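Local coordinates for protein gp18 (Listeria monocytogenes EGD-e, PDB 3GS9), which probably serves as a structural component of a prophage tail and belongs to the prophage endopeptidase tail family, its own enzymatic activity being unestablished, at residues E35-E40 against Q67-K72; A89-Y94 against P167-L172; N222-I227 against T251-M256. All coordinates share one frame; numbering follows the deposited sequence. Where two conformers were deposited one is given.

Contacts 1 and 2 are buried and adjoin, their centres about 8 Å apart, whereas contact 3 lies at the surface, its centre about 40 Å from that of contact 1 and about 36 Å from that of contact 2. Contact 1 joins strands 36-40 and 67-74 of an antiparallel sheet; contact 2 takes up strand 83-90, the neighbour of both, and packs the turn that follows it against the hairpin of strands 166-168 and 171-173. Gln67 and His91 tie the two together. Ring packing dominates contact 1, and contact 2 adds shared amide and imidazole bonds to apolar packing. Contact 3, formed between loops, rests on ring contacts with backbone and a methyl group and small aliphatic touches.

Contact 1 (E35-E40 against Q67-K72)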
ATOM      1  N   GLU A  35      12.687   1.986 -13.981  1.00 18.72           N
ATOM      2  CA  GLU A  35      12.434   1.258 -12.767  0.50 21.63           C
ATOM      3  C   GLU A  35      13.685   0.548 -12.319  1.00 20.72           C
ATOM      4  O   GLU A  35      14.092   0.719 -11.186  1.00 19.46           O
ATOM      5  CB  GLU A  35      11.275   0.274 -12.939  0.50 23.00           C
ATOM      6  CG  GLU A  35       9.899   0.951 -13.074  0.50 28.84           C
ATOM      7  CD  GLU A  35       9.521   1.840 -11.890  0.50 32.39           C
ATOM      8  OE1 GLU A  35       9.783   1.456 -10.731  0.50 37.28           O
ATOM      9  OE2 GLU A  35       8.948   2.924 -12.123  0.50 35.35           O
HETATM   10  N   MSE A  36      14.297  -0.234 -13.201  1.00 19.73           N
HETATM   11  CA  MSE A  36      15.488  -0.990 -12.810  0.50 23.00           C
HETATM   12  C   MSE A  36      16.363  -1.344 -13.996  1.00 16.16           C
HETATM   13  O   MSE A  36      15.888  -1.476 -15.102  1.00 17.59           O
HETATM   14  CB  MSE A  36      15.089  -2.258 -12.058  0.50 23.91           C
HETATM   15  CG  MSE A  36      14.233  -3.219 -12.834  0.50 28.69           C
HETATM   16 SE   MSE A  36      14.142  -4.951 -11.914  0.38 38.56          SE
HETATM   17  CE  MSE A  36      15.997  -5.493 -12.012  0.50 32.97           C
ATOM     18  N   TRP A  37      17.658  -1.488 -13.739  1.00 18.07           N
ATOM     19  CA  TRP A  37      18.574  -2.022 -14.691  1.00 16.35           C
ATOM     20  C   TRP A  37      19.647  -2.721 -13.843  1.00 14.90           C
ATOM     21  O   TRP A  37      20.315  -2.059 -13.038  1.00 16.73           O
ATOM     22  CB  TRP A  37      19.135  -0.910 -15.558  1.00 16.36           C
ATOM     23  CG  TRP A  37      20.046  -1.363 -16.640  1.00 17.58           C
ATOM     24  CD1 TRP A  37      20.258  -2.650 -17.058  1.00 13.65           C
ATOM     25  CD2 TRP A  37      20.878  -0.538 -17.448  1.00 14.22           C
ATOM     26  NE1 TRP A  37      21.172  -2.673 -18.077  1.00 17.77           N
ATOM     27  CE2 TRP A  37      21.607  -1.386 -18.298  1.00 15.64           C
ATOM     28  CE3 TRP A  37      21.130   0.861 -17.492  1.00 16.33           C
ATOM     29  CZ2 TRP A  37      22.502  -0.900 -19.240  1.00 16.99           C
ATOM     30  CZ3 TRP A  37      22.035   1.337 -18.429  1.00 17.39           C
ATOM     31  CH2 TRP A  37      22.722   0.464 -19.269  1.00 18.64           C
ATOM     32  N   SER A  38      19.792  -4.035 -14.017  1.00 14.15           N
ATOM     33  CA  SER A  38      20.658  -4.790 -13.134  1.00 15.95           C
ATOM     34  C   SER A  38      21.191  -6.027 -13.823  1.00 16.97           C
ATOM     35  O   SER A  38      20.663  -6.456 -14.873  1.00 16.53           O
ATOM     36  CB  SER A  38      19.880  -5.185 -11.872  1.00 20.08           C
ATOM     37  OG  SER A  38      18.907  -6.187 -12.127  1.00 18.93           O
ATOM     38  N   ILE A  39      22.250  -6.567 -13.226  1.00 14.11           N
ATOM     39  CA  ILE A  39      22.660  -7.932 -13.522  1.00 14.63           C
ATOM     40  C   ILE A  39      22.536  -8.771 -12.231  1.00 13.69           C
ATOM     41  O   ILE A  39      22.676  -8.257 -11.133  1.00 17.76           O
ATOM     42  CB  ILE A  39      24.086  -7.981 -14.119  1.00 16.18           C
ATOM     43  CG1 ILE A  39      25.142  -7.406 -13.165  1.00 16.34           C
ATOM     44  CG2 ILE A  39      24.096  -7.290 -15.495  1.00 14.93           C
ATOM     45  CD1 ILE A  39      26.601  -7.650 -13.695  1.00 15.94           C
ATOM     46  N   GLU A  40      22.247 -10.051 -12.395  1.00 15.19           N
ATOM     47  CA  GLU A  40      22.294 -10.984 -11.276  0.50 16.32           C
ATOM     48  C   GLU A  40      22.935 -12.256 -11.774  1.00 15.05           C
ATOM     49  O   GLU A  40      22.741 -12.652 -12.895  1.00 15.23           O
ATOM     50  CB  GLU A  40      20.906 -11.282 -10.683  0.50 19.18           C
ATOM     51  CG  GLU A  40      20.884 -12.557  -9.798  0.50 21.74           C
ATOM     52  CD  GLU A  40      19.663 -12.679  -8.919  0.50 20.96           C
ATOM     53  OE1 GLU A  40      18.541 -12.535  -9.447  0.50 29.50           O
ATOM     54  OE2 GLU A  40      19.827 -12.934  -7.700  0.50 29.11           O
ATOM     55  N   GLN A  67      29.315  -1.515 -19.588  1.00 19.57           N
ATOM     56  CA  GLN A  67      28.584  -0.831 -18.532  1.00 17.60           C
ATOM     57  C   GLN A  67      28.996  -1.330 -17.168  1.00 16.40           C
ATOM     58  O   GLN A  67      29.383  -2.479 -17.030  1.00 18.35           O
ATOM     59  CB  GLN A  67      27.087  -1.033 -18.711  1.00 17.75           C
ATOM     60  CG  GLN A  67      26.589  -0.496 -20.057  1.00 14.34           C
ATOM     61  CD  GLN A  67      26.662   1.011 -20.126  1.00 19.41           C
ATOM     62  OE1 GLN A  67      26.220   1.718 -19.209  1.00 17.82           O
ATOM     63  NE2 GLN A  67      27.248   1.519 -21.195  1.00 20.67           N
ATOM     64  N   GLU A  68      28.869  -0.457 -16.171  1.00 18.69           N
ATOM     65  CA  GLU A  68      29.268  -0.751 -14.782  1.00 15.61           C
ATOM     66  C   GLU A  68      28.039  -0.986 -13.900  1.00 16.93           C
ATOM     67  O   GLU A  68      27.100  -0.194 -13.930  1.00 13.87           O
ATOM     68  CB  GLU A  68      30.053   0.424 -14.199  1.00 14.53           C
ATOM     69  CG  GLU A  68      30.639   0.183 -12.826  1.00 17.04           C
ATOM     70  CD  GLU A  68      31.422   1.392 -12.285  1.00 18.22           C
ATOM     71  OE1 GLU A  68      31.631   2.351 -13.060  1.00 19.44           O
ATOM     72  OE2 GLU A  68      31.863   1.374 -11.120  1.00 20.27           O
ATOM     73  N   PHE A  69      28.091  -2.063 -13.126  1.00 13.92           N
ATOM     74  CA  PHE A  69      27.026  -2.477 -12.179  1.00 15.39           C
ATOM     75  C   PHE A  69      27.690  -2.647 -10.838  1.00 16.04           C
ATOM     76  O   PHE A  69      28.860  -3.079 -10.764  1.00 16.71           O
ATOM     77  CB  PHE A  69      26.376  -3.781 -12.616  1.00 16.49           C
ATOM     78  CG  PHE A  69      25.769  -3.734 -13.999  1.00 12.49           C
ATOM     79  CD1 PHE A  69      26.554  -3.968 -15.143  1.00 15.89           C
ATOM     80  CD2 PHE A  69      24.410  -3.441 -14.156  1.00 15.08           C
ATOM     81  CE1 PHE A  69      26.003  -3.917 -16.409  1.00 11.50           C
ATOM     82  CE2 PHE A  69      23.838  -3.372 -15.393  1.00 13.06           C
ATOM     83  CZ  PHE A  69      24.621  -3.585 -16.542  1.00 13.87           C
ATOM     84  N   VAL A  70      26.992  -2.287  -9.775  1.00 13.31           N
ATOM     85  CA  VAL A  70      27.562  -2.269  -8.441  1.00 12.51           C
ATOM     86  C   VAL A  70      26.820  -3.243  -7.531  1.00 14.79           C
ATOM     87  O   VAL A  70      25.585  -3.225  -7.478  1.00 12.61           O
ATOM     88  CB  VAL A  70      27.433  -0.847  -7.880  1.00 11.38           C
ATOM     89  CG1 VAL A  70      28.004  -0.782  -6.474  1.00 14.60           C
ATOM     90  CG2 VAL A  70      28.163   0.085  -8.812  1.00 12.52           C
ATOM     91  N   VAL A  71      27.574  -4.100  -6.846  1.00 14.21           N
ATOM     92  CA  VAL A  71      26.968  -5.123  -5.979  1.00 14.14           C
ATOM     93  C   VAL A  71      26.304  -4.445  -4.764  1.00 14.63           C
ATOM     94  O   VAL A  71      26.987  -3.796  -3.988  1.00 15.15           O
ATOM     95  CB  VAL A  71      28.036  -6.120  -5.516  1.00 15.99           C
ATOM     96  CG1 VAL A  71      27.471  -7.082  -4.486  1.00 15.51           C
ATOM     97  CG2 VAL A  71      28.692  -6.816  -6.739  1.00 19.15           C
ATOM     98  N   LYS A  72      24.965  -4.557  -4.656  1.00 14.50           N
ATOM     99  CA  LYS A  72      24.193  -4.061  -3.515  1.00 14.05           C
ATOM    100  C   LYS A  72      23.527  -5.163  -2.680  1.00 15.33           C
ATOM    101  O   LYS A  72      23.299  -4.970  -1.487  1.00 14.89           O
ATOM    102  CB  LYS A  72      23.104  -3.097  -3.993  1.00 14.38           C
ATOM    103  CG  LYS A  72      23.602  -1.778  -4.584  1.00 16.25           C
ATOM    104  CD  LYS A  72      24.387  -1.062  -3.530  1.00 21.52           C
ATOM    105  CE  LYS A  72      24.476   0.398  -3.715  1.00 22.45           C
ATOM    106  NZ  LYS A  72      24.906   1.026  -2.402  1.00 18.55           N
TER
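Phe69 lies between two side chains of segment 35-40: Ile39 CG2 sits over the centre of one face, while the Phe69 edge is turned onto a face of Trp37. The strands carrying them, 36-40 and 67-70, belong to one antiparallel sheet and cross at 79° with their axes 7.5 Å apart. They are bridged by strand 83-90, which pairs with each. The aromatic pair is T-shaped, with the centroid of the Trp37 five-membered ring 5.3 Å from that of Phe69 and the planes at 88°. Phe69 CE2 leads the approach, lying off-centre over the indole at 3.8 Å from Trp37 NE1; the polar need of that nitrogen is met by Glu29. On the Phe69 face, Ile39 CG2 makes a CH-pi contact 3.8 Å from the ring centroid. The second branch of Ile39 is held by chi1 (60°) between its own backbone N and carbonyl carbon, which lays CG1 3.8 Å from Phe69 CG and CD1 beside the same end of the ring. His91 completes the aromatic group, stacking on Trp37 and meeting Phe69 edge-to-face. Near the benzene end of the indole, the Gln67 chain bends at chi2 and brings its amide nearly parallel to the Trp37 plane. Its oxygen is bound by His91, and Gln67 OE1 comes within 3.7 Å of Trp37 CH2.

Contact 2 (A89-Y94 against P167-L172); sequences APHIYY and PDNRHL
His91 and Asn169 share one acceptor: Gln67 OE1 is gripped by both the ring atom NE2 of His91 and the backbone N of Asn169. The other ring nitrogen is used too, since Tyr93 N donates to His91 ND1 at 3.0 Å. That bond is fairly straight (167°) although the donor stands 34° out of the imidazole plane. The ring is carried opposite the His91 backbone N (chi1 -171°), which brings its edge to the hairpin, His91 CE1 lying 3.5 Å from Asn169 O near the ring plane. Asn169 occupies the tip of a two-residue beta hairpin, a type II' turn from Asp168 to His171 closed by backbone bonds in both directions, His171 N lying 2.9 Å from Asp168 O. The Asn169 amide reaches strand 67-74 and the residue before it, OD1 accepting from Glu68 N, while ND2 donates to Gly66 O. Ile92 packs against the turn, CG2 3.7 Å from Asn169 CA. The Arg170 chain runs extended to NE and turns the edge of its guanidinium to Ile92 CG1, 3.7 Å from Arg170 NE. Tyr93, the second residue of the 3-10 turn that begins at Ile92, is the apolar half. Pro167 CG lies over one face of its ring, 3.9 Å from the centroid, and Leu172 CD2 comes obliquely to Tyr93 CD1 at 3.5 Å. Leu151 and Ile154 of helix 150-161 pack on this tyrosine. With both imidazole nitrogens engaged, one accepting and one donating, rotation of the His91 ring is fixed, and the hairpin tip is tied to the N-terminal antiparallel sheet through shared amides.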
ATOM      1  N   ALA A  89      23.291  -6.659  -8.772  1.00 15.38           N
ATOM      2  CA  ALA A  89      24.079  -5.451  -9.002  1.00 14.76           C
ATOM      3  C   ALA A  89      23.331  -4.482  -9.920  1.00 14.44           C
ATOM      4  O   ALA A  89      23.321  -4.664 -11.146  1.00 13.74           O
ATOM      5  CB  ALA A  89      25.463  -5.810  -9.626  1.00 12.26           C
ATOM      6  N   PRO A  90      22.662  -3.475  -9.329  1.00 14.99           N
ATOM      7  CA  PRO A  90      22.088  -2.371 -10.120  1.00 16.07           C
ATOM      8  C   PRO A  90      23.129  -1.556 -10.893  1.00 15.64           C
ATOM      9  O   PRO A  90      24.257  -1.359 -10.427  1.00 14.74           O
ATOM     10  CB  PRO A  90      21.462  -1.463  -9.055  1.00 17.68           C
ATOM     11  CG  PRO A  90      21.162  -2.424  -7.919  1.00 15.23           C
ATOM     12  CD  PRO A  90      22.344  -3.345  -7.895  1.00 14.37           C
ATOM     13  N   HIS A  91      22.736  -1.133 -12.078  1.00 15.69           N
ATOM     14  CA  HIS A  91      23.561  -0.265 -12.905  1.00 14.09           C
ATOM     15  C   HIS A  91      24.057   0.966 -12.113  1.00 13.08           C
ATOM     16  O   HIS A  91      23.364   1.486 -11.262  1.00 13.77           O
ATOM     17  CB  HIS A  91      22.773   0.140 -14.128  1.00 13.04           C
ATOM     18  CG  HIS A  91      23.604   0.862 -15.132  1.00 15.68           C
ATOM     19  ND1 HIS A  91      23.737   2.230 -15.118  1.00 15.77           N
ATOM     20  CD2 HIS A  91      24.393   0.410 -16.135  1.00 15.63           C
ATOM     21  CE1 HIS A  91      24.544   2.595 -16.104  1.00 16.15           C
ATOM     22  NE2 HIS A  91      24.950   1.511 -16.738  1.00 17.31           N
ATOM     23  N   ILE A  92      25.274   1.415 -12.422  1.00 12.42           N
ATOM     24  CA  ILE A  92      25.886   2.570 -11.754  1.00 14.16           C
ATOM     25  C   ILE A  92      25.013   3.841 -11.740  1.00 13.15           C
ATOM     26  O   ILE A  92      25.090   4.633 -10.826  1.00 13.63           O
ATOM     27  CB  ILE A  92      27.293   2.862 -12.387  1.00 14.61           C
ATOM     28  CG1 ILE A  92      28.098   3.789 -11.477  1.00 21.50           C
ATOM     29  CG2 ILE A  92      27.173   3.314 -13.823  1.00 16.01           C
ATOM     30  CD1 ILE A  92      28.558   3.115 -10.244  1.00 27.36           C
ATOM     31  N   TYR A  93      24.116   3.969 -12.721  1.00 12.67           N
ATOM     32  CA  TYR A  93      23.163   5.092 -12.741  1.00 15.56           C
ATOM     33  C   TYR A  93      22.466   5.251 -11.401  1.00 13.69           C
ATOM     34  O   TYR A  93      22.348   6.358 -10.888  1.00 14.93           O
ATOM     35  CB  TYR A  93      22.132   4.858 -13.817  1.00 15.23           C
ATOM     36  CG  TYR A  93      20.961   5.818 -13.765  1.00 14.32           C
ATOM     37  CD1 TYR A  93      21.159   7.184 -13.971  1.00 16.38           C
ATOM     38  CD2 TYR A  93      19.677   5.356 -13.569  1.00 20.66           C
ATOM     39  CE1 TYR A  93      20.096   8.077 -13.914  1.00 15.28           C
ATOM     40  CE2 TYR A  93      18.600   6.233 -13.545  1.00 23.00           C
ATOM     41  CZ  TYR A  93      18.829   7.596 -13.728  1.00 18.57           C
ATOM     42  OH  TYR A  93      17.758   8.466 -13.723  1.00 21.09           O
ATOM     43  N   TYR A  94      22.024   4.135 -10.839  1.00 14.06           N
ATOM     44  CA  TYR A  94      21.200   4.151  -9.600  1.00 15.34           C
ATOM     45  C   TYR A  94      21.939   4.641  -8.365  1.00 14.67           C
ATOM     46  O   TYR A  94      21.318   5.036  -7.371  1.00 18.51           O
ATOM     47  CB  TYR A  94      20.532   2.806  -9.370  1.00 16.29           C
ATOM     48  CG  TYR A  94      19.476   2.599 -10.398  1.00 16.82           C
ATOM     49  CD1 TYR A  94      18.300   3.288 -10.326  1.00 17.24           C
ATOM     50  CD2 TYR A  94      19.718   1.826 -11.517  1.00 19.68           C
ATOM     51  CE1 TYR A  94      17.321   3.170 -11.296  1.00 23.28           C
ATOM     52  CE2 TYR A  94      18.741   1.682 -12.515  1.00 19.07           C
ATOM     53  CZ  TYR A  94      17.551   2.361 -12.386  1.00 18.46           C
ATOM     54  OH  TYR A  94      16.553   2.274 -13.315  1.00 24.10           O
ATOM     55  N   PRO A 167      21.157   6.193 -19.628  1.00 19.06           N
ATOM     56  CA  PRO A 167      22.499   6.225 -19.044  1.00 19.00           C
ATOM     57  C   PRO A 167      23.508   5.385 -19.797  1.00 18.61           C
ATOM     58  O   PRO A 167      23.213   4.206 -20.097  1.00 21.43           O
ATOM     59  CB  PRO A 167      22.287   5.619 -17.634  1.00 18.95           C
ATOM     60  CG  PRO A 167      20.831   5.582 -17.403  1.00 21.67           C
ATOM     61  CD  PRO A 167      20.239   5.398 -18.794  1.00 18.46           C
ATOM     62  N   ASP A 168      24.657   5.987 -20.102  1.00 16.01           N
ATOM     63  CA  ASP A 168      25.878   5.252 -20.547  1.00 16.62           C
ATOM     64  C   ASP A 168      26.895   5.414 -19.407  1.00 14.43           C
ATOM     65  O   ASP A 168      27.539   6.452 -19.274  1.00 15.42           O
ATOM     66  CB  ASP A 168      26.428   5.809 -21.865  1.00 16.71           C
ATOM     67  CG  ASP A 168      27.708   5.158 -22.291  1.00 24.81           C
ATOM     68  OD1 ASP A 168      28.141   4.185 -21.647  1.00 20.02           O
ATOM     69  OD2 ASP A 168      28.315   5.631 -23.294  1.00 29.42           O
ATOM     70  N   ASN A 169      26.980   4.404 -18.543  1.00 15.46           N
ATOM     71  CA  ASN A 169      27.615   4.563 -17.236  1.00 16.86           C
ATOM     72  C   ASN A 169      27.084   5.801 -16.544  1.00 16.96           C
ATOM     73  O   ASN A 169      25.856   5.875 -16.368  1.00 15.97           O
ATOM     74  CB  ASN A 169      29.116   4.427 -17.367  1.00 17.02           C
ATOM     75  CG  ASN A 169      29.485   3.016 -17.827  1.00 18.66           C
ATOM     76  OD1 ASN A 169      29.174   2.070 -17.123  1.00 21.49           O
ATOM     77  ND2 ASN A 169      30.039   2.870 -19.018  1.00 20.45           N
ATOM     78  N   ARG A 170      27.930   6.744 -16.145  1.00 15.45           N
ATOM     79  CA  ARG A 170      27.432   7.933 -15.454  1.00 17.94           C
ATOM     80  C   ARG A 170      27.195   9.110 -16.406  1.00 18.39           C
ATOM     81  O   ARG A 170      27.031  10.243 -15.969  1.00 19.02           O
ATOM     82  CB  ARG A 170      28.398   8.359 -14.351  1.00 18.19           C
ATOM     83  CG  ARG A 170      28.609   7.344 -13.264  1.00 21.39           C
ATOM     84  CD  ARG A 170      29.733   7.881 -12.347  1.00 26.69           C
ATOM     85  NE  ARG A 170      30.151   6.885 -11.390  1.00 40.32           N
ATOM     86  CZ  ARG A 170      31.022   7.091 -10.414  1.00 48.96           C
ATOM     87  NH1 ARG A 170      31.597   8.282 -10.248  1.00 55.01           N
ATOM     88  NH2 ARG A 170      31.318   6.086  -9.596  1.00 52.65           N
ATOM     89  N   HIS A 171      27.155   8.853 -17.704  1.00 16.73           N
ATOM     90  CA  HIS A 171      26.810   9.900 -18.649  1.00 16.42           C
ATOM     91  C   HIS A 171      25.353   9.706 -19.046  1.00 13.87           C
ATOM     92  O   HIS A 171      25.004   8.706 -19.683  1.00 15.73           O
ATOM     93  CB  HIS A 171      27.738   9.896 -19.875  1.00 18.59           C
ATOM     94  CG  HIS A 171      27.398  10.970 -20.860  1.00 19.26           C
ATOM     95  ND1 HIS A 171      27.629  12.299 -20.603  1.00 19.17           N
ATOM     96  CD2 HIS A 171      26.777  10.916 -22.058  1.00 21.29           C
ATOM     97  CE1 HIS A 171      27.209  13.016 -21.628  1.00 19.35           C
ATOM     98  NE2 HIS A 171      26.685  12.201 -22.521  1.00 17.80           N
ATOM     99  N   LEU A 172      24.550  10.729 -18.752  1.00 15.19           N
ATOM    100  CA  LEU A 172      23.103  10.723 -18.920  1.00 14.22           C
ATOM    101  C   LEU A 172      22.612  11.517 -20.126  1.00 15.38           C
ATOM    102  O   LEU A 172      22.800  12.741 -20.206  1.00 19.23           O
ATOM    103  CB  LEU A 172      22.409  11.266 -17.666  1.00 15.83           C
ATOM    104  CG  LEU A 172      22.912  10.800 -16.297  1.00 18.66           C
ATOM    105  CD1 LEU A 172      22.144  11.453 -15.181  1.00 21.32           C
ATOM    106  CD2 LEU A 172      22.876   9.280 -16.208  1.00 19.95           C
TER

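Contact 3 (N222-I227 against T251-M256); sequences NYFSPI and TVAGNM
Tyr223 and Thr251 run alongside each other in the same direction and provide the first of two CH-pi contacts. Thr251 CG2 stands over one face of the tyrosine, offset toward the rim, 4.1 Å from the Tyr223 ring centroid. In the second, the ring of Phe224 lies against backbone: Ala253 CA is 4.0 Å from its centroid and 18° off the ring normal. The same ring has carbonyl neighbours. Thr251 O sits at the edge, 3.7 Å from Phe224 CD1, and Phe224 CE1 comes within 3.4 Å of Val252 C. With chi1 at 59° the Phe224 ring stands over its own backbone, turned toward Val252 and Ala253. These partners lead into a type II' beta turn from Ala253 to Met256, closed by Met256 N to Ala253 O at 3.0 Å, with Gly254 at a positive phi. The turn delivers the chain into helix 256-259, where Asn255 holds the N-cap position, but its side chain makes no capping bond; OD1 pairs instead with Tyr250 OH. Ile227 supplies purely aliphatic packing. Its CD1 is 4.2 Å from Ala253 CB, while Ile227 CG1 meets the CG of Met256, a selenomethionine with two conformers, at 4.3 Å in the one described, a touch that is therefore less certain.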
ATOM      1  N   ASN A 222      -9.329  30.253 -12.769  1.00 29.63           N
ATOM      2  CA  ASN A 222      -8.204  29.604 -13.446  1.00 28.74           C
ATOM      3  C   ASN A 222      -7.370  30.646 -14.171  1.00 29.06           C
ATOM      4  O   ASN A 222      -7.912  31.625 -14.691  1.00 26.08           O
ATOM      5  CB  ASN A 222      -8.675  28.602 -14.505  1.00 28.54           C
ATOM      6  CG  ASN A 222      -9.466  27.449 -13.937  1.00 24.69           C
ATOM      7  OD1 ASN A 222      -9.231  26.979 -12.816  1.00 27.15           O
ATOM      8  ND2 ASN A 222     -10.428  26.987 -14.711  1.00 29.65           N
ATOM      9  N   TYR A 223      -6.056  30.425 -14.226  1.00 27.57           N
ATOM     10  CA  TYR A 223      -5.153  31.347 -14.926  1.00 26.88           C
ATOM     11  C   TYR A 223      -5.376  31.274 -16.441  1.00 27.18           C
ATOM     12  O   TYR A 223      -5.351  32.281 -17.150  1.00 29.69           O
ATOM     13  CB  TYR A 223      -3.697  31.045 -14.566  1.00 27.28           C
ATOM     14  CG  TYR A 223      -3.236  31.716 -13.297  1.00 25.03           C
ATOM     15  CD1 TYR A 223      -3.641  31.249 -12.056  1.00 27.08           C
ATOM     16  CD2 TYR A 223      -2.406  32.834 -13.340  1.00 27.29           C
ATOM     17  CE1 TYR A 223      -3.218  31.884 -10.872  1.00 30.08           C
ATOM     18  CE2 TYR A 223      -1.974  33.467 -12.174  1.00 28.47           C
ATOM     19  CZ  TYR A 223      -2.387  32.992 -10.947  1.00 28.61           C
ATOM     20  OH  TYR A 223      -1.959  33.613  -9.791  1.00 28.20           O
ATOM     21  N   PHE A 224      -5.597  30.061 -16.927  1.00 26.64           N
ATOM     22  CA  PHE A 224      -6.009  29.854 -18.300  1.00 25.18           C
ATOM     23  C   PHE A 224      -7.122  28.806 -18.381  1.00 23.75           C
ATOM     24  O   PHE A 224      -7.288  27.984 -17.477  1.00 21.26           O
ATOM     25  CB  PHE A 224      -4.798  29.491 -19.173  1.00 25.12           C
ATOM     26  CG  PHE A 224      -4.069  28.255 -18.727  1.00 27.73           C
ATOM     27  CD1 PHE A 224      -3.033  28.332 -17.817  1.00 18.92           C
ATOM     28  CD2 PHE A 224      -4.411  27.023 -19.236  1.00 24.81           C
ATOM     29  CE1 PHE A 224      -2.368  27.193 -17.416  1.00 18.34           C
ATOM     30  CE2 PHE A 224      -3.752  25.903 -18.841  1.00 20.47           C
ATOM     31  CZ  PHE A 224      -2.726  25.985 -17.933  1.00 24.00           C
ATOM     32  N   SER A 225      -7.924  28.878 -19.444  1.00 26.58           N
ATOM     33  CA  SER A 225      -8.999  27.923 -19.671  0.50 25.74           C
ATOM     34  C   SER A 225      -8.379  26.549 -19.887  1.00 22.59           C
ATOM     35  O   SER A 225      -7.359  26.439 -20.574  1.00 20.71           O
ATOM     36  CB  SER A 225      -9.816  28.316 -20.906  0.50 26.51           C
ATOM     37  OG  SER A 225     -10.872  27.395 -21.127  0.50 31.74           O
ATOM     38  N   PRO A 226      -8.971  25.499 -19.303  1.00 24.28           N
ATOM     39  CA  PRO A 226      -8.346  24.218 -19.485  1.00 22.54           C
ATOM     40  C   PRO A 226      -8.165  23.792 -20.938  1.00 21.28           C
ATOM     41  O   PRO A 226      -9.014  24.064 -21.796  1.00 21.72           O
ATOM     42  CB  PRO A 226      -9.309  23.243 -18.786  1.00 23.85           C
ATOM     43  CG  PRO A 226     -10.560  23.971 -18.622  1.00 24.66           C
ATOM     44  CD  PRO A 226     -10.164  25.394 -18.442  1.00 25.38           C
ATOM     45  N   ILE A 227      -7.058  23.108 -21.172  1.00 22.56           N
ATOM     46  CA  ILE A 227      -6.713  22.567 -22.477  1.00 23.13           C
ATOM     47  C   ILE A 227      -7.424  21.195 -22.621  1.00 20.70           C
ATOM     48  O   ILE A 227      -7.465  20.433 -21.674  1.00 20.12           O
ATOM     49  CB  ILE A 227      -5.167  22.372 -22.564  1.00 23.63           C
ATOM     50  CG1 ILE A 227      -4.407  23.688 -22.336  1.00 30.87           C
ATOM     51  CG2 ILE A 227      -4.754  21.744 -23.888  1.00 31.46           C
ATOM     52  CD1 ILE A 227      -4.730  24.776 -23.286  1.00 28.63           C
ATOM     53  N   THR A 251       0.900  28.703 -14.860  1.00 16.23           N
ATOM     54  CA  THR A 251       0.087  29.926 -14.973  1.00 16.41           C
ATOM     55  C   THR A 251      -0.189  30.278 -16.446  1.00 18.99           C
ATOM     56  O   THR A 251      -0.971  31.186 -16.729  1.00 18.29           O
ATOM     57  CB  THR A 251       0.738  31.121 -14.268  1.00 19.72           C
ATOM     58  OG1 THR A 251       1.983  31.418 -14.906  1.00 17.14           O
ATOM     59  CG2 THR A 251       0.942  30.841 -12.799  1.00 17.70           C
ATOM     60  N   VAL A 252       0.482  29.567 -17.350  1.00 18.51           N
ATOM     61  CA  VAL A 252       0.243  29.596 -18.784  1.00 18.86           C
ATOM     62  C   VAL A 252       0.307  28.150 -19.255  1.00 17.95           C
ATOM     63  O   VAL A 252       0.896  27.311 -18.582  1.00 16.24           O
ATOM     64  CB  VAL A 252       1.271  30.489 -19.544  1.00 18.96           C
ATOM     65  CG1 VAL A 252       1.071  31.946 -19.186  1.00 22.64           C
ATOM     66  CG2 VAL A 252       2.724  30.071 -19.279  1.00 18.20           C
ATOM     67  N   ALA A 253      -0.293  27.875 -20.410  1.00 19.00           N
ATOM     68  CA  ALA A 253      -0.417  26.517 -20.905  1.00 15.92           C
ATOM     69  C   ALA A 253       0.920  25.775 -20.984  1.00 17.35           C
ATOM     70  O   ALA A 253       0.981  24.596 -20.641  1.00 16.00           O
ATOM     71  CB  ALA A 253      -1.089  26.532 -22.258  1.00 19.47           C
ATOM     72  N   GLY A 254       1.975  26.443 -21.455  1.00 14.39           N
ATOM     73  CA  GLY A 254       3.269  25.795 -21.579  1.00 15.29           C
ATOM     74  C   GLY A 254       3.138  24.520 -22.401  1.00 15.25           C
ATOM     75  O   GLY A 254       2.450  24.484 -23.447  1.00 15.90           O
ATOM     76  N   ASN A 255       3.765  23.450 -21.914  1.00 14.72           N
ATOM     77  CA  ASN A 255       3.778  22.163 -22.624  1.00 16.36           C
ATOM     78  C   ASN A 255       2.571  21.266 -22.287  1.00 16.21           C
ATOM     79  O   ASN A 255       2.591  20.031 -22.519  1.00 14.75           O
ATOM     80  CB  ASN A 255       5.104  21.449 -22.329  1.00 15.25           C
ATOM     81  CG  ASN A 255       5.202  20.939 -20.884  1.00 15.81           C
ATOM     82  OD1 ASN A 255       4.211  20.959 -20.141  1.00 16.62           O
ATOM     83  ND2 ASN A 255       6.396  20.434 -20.496  1.00 15.38           N
HETATM   84  N   MSE A 256       1.524  21.847 -21.721  1.00 15.45           N
HETATM   85  CA  MSE A 256       0.382  21.043 -21.243  0.90 15.70           C
HETATM   86  C   MSE A 256      -0.271  20.198 -22.334  1.00 16.67           C
HETATM   87  O   MSE A 256      -0.559  19.047 -22.116  1.00 17.05           O
HETATM   88  CB  MSE A 256      -0.666  21.947 -20.585  0.90 15.39           C
HETATM   89  CG  MSE A 256      -1.861  21.205 -19.992  0.90 23.63           C
HETATM   90 SE   MSE A 256      -1.419  19.967 -18.624  0.68 17.00          SE
HETATM   91  CE  MSE A 256      -1.150  21.291 -17.139  0.90 17.92           C
TER